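PDB 4KOO: single-stranded DNA-binding protein WHY1, chloroplastic from Arabidopsis thaliana, which binds single-stranded DNA in chloroplasts and nucleus, guarding the plastid genome against illegitimate recombination and modulating telomere length. Local coordinates for residues S116-F120 and R141-L147. Sequence-based numbering, arbitrary orientation.
Sequences SGHFF and RAEFAVL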
ATOM      1  N   SER A 116     -12.200   6.258 -22.419  1.00 26.88           N
ATOM      2  CA  SER A 116     -11.245   6.066 -21.355  1.00 28.29           C
ATOM      3  C   SER A 116     -11.573   4.855 -20.486  1.00 20.03           C
ATOM      4  O   SER A 116     -10.781   4.517 -19.601  1.00 25.20           O
ATOM      5  CB  SER A 116     -11.199   7.315 -20.501  1.00 32.16           C
ATOM      6  OG  SER A 116     -12.492   7.560 -20.005  1.00 27.77           O
ATOM      7  N   GLY A 117     -12.701   4.192 -20.733  1.00 18.44           N
ATOM      8  CA  GLY A 117     -13.051   3.016 -19.965  1.00 20.75           C
ATOM      9  C   GLY A 117     -12.463   1.741 -20.549  1.00 23.35           C
ATOM     10  O   GLY A 117     -11.603   1.778 -21.426  1.00 19.95           O
ATOM     11  N   HIS A 118     -12.904   0.619 -20.016  1.00 17.25           N
ATOM     12  CA  HIS A 118     -12.452  -0.708 -20.440  1.00 16.11           C
ATOM     13  C   HIS A 118     -13.695  -1.545 -20.566  1.00 20.49           C
ATOM     14  O   HIS A 118     -14.765  -1.151 -20.104  1.00 20.30           O
ATOM     15  CB  HIS A 118     -11.537  -1.359 -19.396  1.00 16.82           C
ATOM     16  CG  HIS A 118     -10.104  -0.953 -19.488  1.00 14.68           C
ATOM     17  ND1 HIS A 118      -9.664   0.299 -19.132  1.00 19.23           N
ATOM     18  CD2 HIS A 118      -9.013  -1.613 -19.957  1.00 18.64           C
ATOM     19  CE1 HIS A 118      -8.358   0.386 -19.336  1.00 20.50           C
ATOM     20  NE2 HIS A 118      -7.937  -0.761 -19.837  1.00 18.14           N
ATOM     21  N   PHE A 119     -13.563  -2.702 -21.199  1.00 20.39           N
ATOM     22  CA  PHE A 119     -14.550  -3.748 -21.035  1.00 15.13           C
ATOM     23  C   PHE A 119     -13.918  -5.043 -20.562  1.00 16.21           C
ATOM     24  O   PHE A 119     -12.732  -5.289 -20.773  1.00 14.27           O
ATOM     25  CB  PHE A 119     -15.370  -3.941 -22.298  1.00 18.34           C
ATOM     26  CG  PHE A 119     -14.630  -4.585 -23.439  1.00 21.24           C
ATOM     27  CD1 PHE A 119     -14.497  -5.965 -23.522  1.00 22.58           C
ATOM     28  CD2 PHE A 119     -14.102  -3.805 -24.460  1.00 19.84           C
ATOM     29  CE1 PHE A 119     -13.829  -6.544 -24.609  1.00 24.02           C
ATOM     30  CE2 PHE A 119     -13.443  -4.374 -25.529  1.00 25.28           C
ATOM     31  CZ  PHE A 119     -13.314  -5.745 -25.611  1.00 26.93           C
ATOM     32  N   PHE A 120     -14.730  -5.861 -19.896  1.00 16.83           N
ATOM     33  CA  PHE A 120     -14.423  -7.254 -19.646  1.00 14.50           C
ATOM     34  C   PHE A 120     -15.396  -8.077 -20.502  1.00 16.30           C
ATOM     35  O   PHE A 120     -16.603  -7.822 -20.533  1.00 18.18           O
ATOM     36  CB  PHE A 120     -14.679  -7.649 -18.204  1.00 16.99           C
ATOM     37  CG  PHE A 120     -13.637  -7.197 -17.224  1.00 19.86           C
ATOM     38  CD1 PHE A 120     -13.159  -5.911 -17.230  1.00 30.86           C
ATOM     39  CD2 PHE A 120     -13.153  -8.078 -16.268  1.00 26.65           C
ATOM     40  CE1 PHE A 120     -12.194  -5.517 -16.307  1.00 26.09           C
ATOM     41  CE2 PHE A 120     -12.193  -7.688 -15.342  1.00 26.98           C
ATOM     42  CZ  PHE A 120     -11.720  -6.407 -15.363  1.00 24.96           C
ATOM     43  N   ARG A 141     -13.569   4.428 -16.397  1.00 15.80           N
ATOM     44  CA  ARG A 141     -12.244   4.669 -15.908  1.00 18.04           C
ATOM     45  C   ARG A 141     -12.146   4.637 -14.376  1.00 14.20           C
ATOM     46  O   ARG A 141     -11.221   4.056 -13.825  1.00 13.86           O
ATOM     47  CB  ARG A 141     -11.768   5.988 -16.480  1.00 15.43           C
ATOM     48  CG  ARG A 141     -10.451   6.422 -16.017  1.00 22.99           C
ATOM     49  CD  ARG A 141     -10.136   7.702 -16.808  1.00 29.42           C
ATOM     50  NE  ARG A 141      -8.997   8.391 -16.260  1.00 22.09           N
ATOM     51  CZ  ARG A 141      -8.820   9.698 -16.348  1.00 27.50           C
ATOM     52  NH1 ARG A 141      -9.741  10.442 -16.944  1.00 26.68           N
ATOM     53  NH2 ARG A 141      -7.735  10.245 -15.832  1.00 23.79           N
ATOM     54  N   ALA A 142     -13.109   5.263 -13.707  1.00 12.25           N
ATOM     55  CA  ALA A 142     -13.155   5.325 -12.241  1.00 14.61           C
ATOM     56  C   ALA A 142     -13.364   3.934 -11.642  1.00 13.01           C
ATOM     57  O   ALA A 142     -12.688   3.576 -10.700  1.00 12.88           O
ATOM     58  CB  ALA A 142     -14.278   6.235 -11.795  1.00 14.32           C
ATOM     59  N   GLU A 143     -14.281   3.157 -12.223  1.00 12.95           N
ATOM     60  CA  GLU A 143     -14.549   1.784 -11.784  1.00 12.42           C
ATOM     61  C   GLU A 143     -13.308   0.894 -11.943  1.00 14.54           C
ATOM     62  O   GLU A 143     -13.001   0.080 -11.091  1.00 13.35           O
ATOM     63  CB  GLU A 143     -15.731   1.204 -12.564  1.00 14.58           C
ATOM     64  CG  GLU A 143     -17.058   1.811 -12.203  1.00 17.46           C
ATOM     65  CD  GLU A 143     -18.183   1.471 -13.164  1.00 23.70           C
ATOM     66  OE1 GLU A 143     -17.899   1.121 -14.325  1.00 21.42           O
ATOM     67  OE2 GLU A 143     -19.356   1.597 -12.761  1.00 23.75           O
ATOM     68  N   PHE A 144     -12.594   1.063 -13.061  1.00 12.74           N
ATOM     69  CA  PHE A 144     -11.392   0.286 -13.345  1.00 11.17           C
ATOM     70  C   PHE A 144     -10.312   0.624 -12.347  1.00 11.07           C
ATOM     71  O   PHE A 144      -9.566  -0.263 -11.886  1.00 12.77           O
ATOM     72  CB  PHE A 144     -10.927   0.571 -14.777  1.00 12.23           C
ATOM     73  CG  PHE A 144      -9.905  -0.397 -15.288  1.00 11.44           C
ATOM     74  CD1 PHE A 144     -10.279  -1.680 -15.662  1.00 19.86           C
ATOM     75  CD2 PHE A 144      -8.585  -0.038 -15.386  1.00 17.93           C
ATOM     76  CE1 PHE A 144      -9.326  -2.589 -16.107  1.00 21.32           C
ATOM     77  CE2 PHE A 144      -7.619  -0.957 -15.847  1.00 18.49           C
ATOM     78  CZ  PHE A 144      -7.998  -2.200 -16.214  1.00 16.27           C
ATOM     79  N   ALA A 145     -10.243   1.897 -11.969  1.00 12.99           N
ATOM     80  CA  ALA A 145      -9.254   2.354 -11.020  1.00 11.85           C
ATOM     81  C   ALA A 145      -9.510   1.744  -9.649  1.00 14.80           C
ATOM     82  O   ALA A 145      -8.562   1.388  -8.958  1.00  9.89           O
ATOM     83  CB  ALA A 145      -9.224   3.890 -10.918  1.00 14.24           C
ATOM     84  N   VAL A 146     -10.783   1.610  -9.269  1.00 12.87           N
ATOM     85  CA  VAL A 146     -11.126   0.892  -8.028  1.00 11.30           C
ATOM     86  C   VAL A 146     -10.700  -0.589  -8.101  1.00 11.94           C
ATOM     87  O   VAL A 146     -10.127  -1.150  -7.155  1.00 11.59           O
ATOM     88  CB  VAL A 146     -12.641   0.998  -7.753  1.00 14.79           C
ATOM     89  CG1 VAL A 146     -13.072   0.155  -6.546  1.00 12.15           C
ATOM     90  CG2 VAL A 146     -13.006   2.440  -7.498  1.00 19.77           C
ATOM     91  N   LEU A 147     -10.997  -1.236  -9.230  1.00 11.62           N
ATOM     92  CA  LEU A 147     -10.563  -2.620  -9.419  1.00 12.76           C
ATOM     93  C   LEU A 147      -9.036  -2.739  -9.291  1.00 12.07           C
ATOM     94  O   LEU A 147      -8.527  -3.627  -8.597  1.00 12.11           O
ATOM     95  CB  LEU A 147     -11.070  -3.183 -10.754  1.00 14.22           C
ATOM     96  CG  LEU A 147     -12.568  -3.396 -10.932  1.00 16.11           C
ATOM     97  CD1 LEU A 147     -12.857  -3.904 -12.326  1.00 17.50           C
ATOM     98  CD2 LEU A 147     -13.100  -4.354  -9.897  1.00 16.91           C
TER
HETATM   99  O   HOH W   1     -14.720   6.230 -18.549  1.00 22.78           O
HETATM  100  O   HOH W   2     -12.127   9.995 -18.886  1.00 36.10           O
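Gly-117 and Arg-141 bring the two backbones closest, their CA atoms 4.5 Å apart; from there strand 118-120 and helix 141-147 diverge, their axes at 62° and no nearer than 9.3 Å. This is the Whirly fold, two four-stranded antiparallel sheets with helical elements, and here the first turns of helix 141-158 pack against the start of strand 118-126 in the second sheet. The main side-chain contact is a face-to-face stack of His-118 on Phe-144: the ring planes lie within 2° of parallel and the centroids are 3.9 Å apart, so the rings overlap almost squarely. Phe-144 reaches the imidazole because its CG stands anti to the backbone N (chi1 -166°), which carries the phenyl off the helix toward the strand. Phe-120 meets the same phenyl at its rim, CE1 to CE1 of Phe-144, and its CZ touches CD1 of Leu-147, one helical turn further on. An alanine in place of Phe-144 would probably leave the His-118 ring without its stacking partner and open a gap beside Phe-120. Around this cluster, Ile-139 of strand 131-139 touches both phenylalanines. At the helix start, Arg-141 runs extended past Ser-116, CD 3.9 Å from the serine CB, and its NH2 forms a salt bridge with Glu-85 of the second subunit, tying this corner to the tetramer. Two waters complete the join: one links Ser-116 OG to the backbone N of Arg-141, while the other, 2.7 Å from Ser-116 OG, accepts a bond from Arg-141 NH1 in the guanidinium plane.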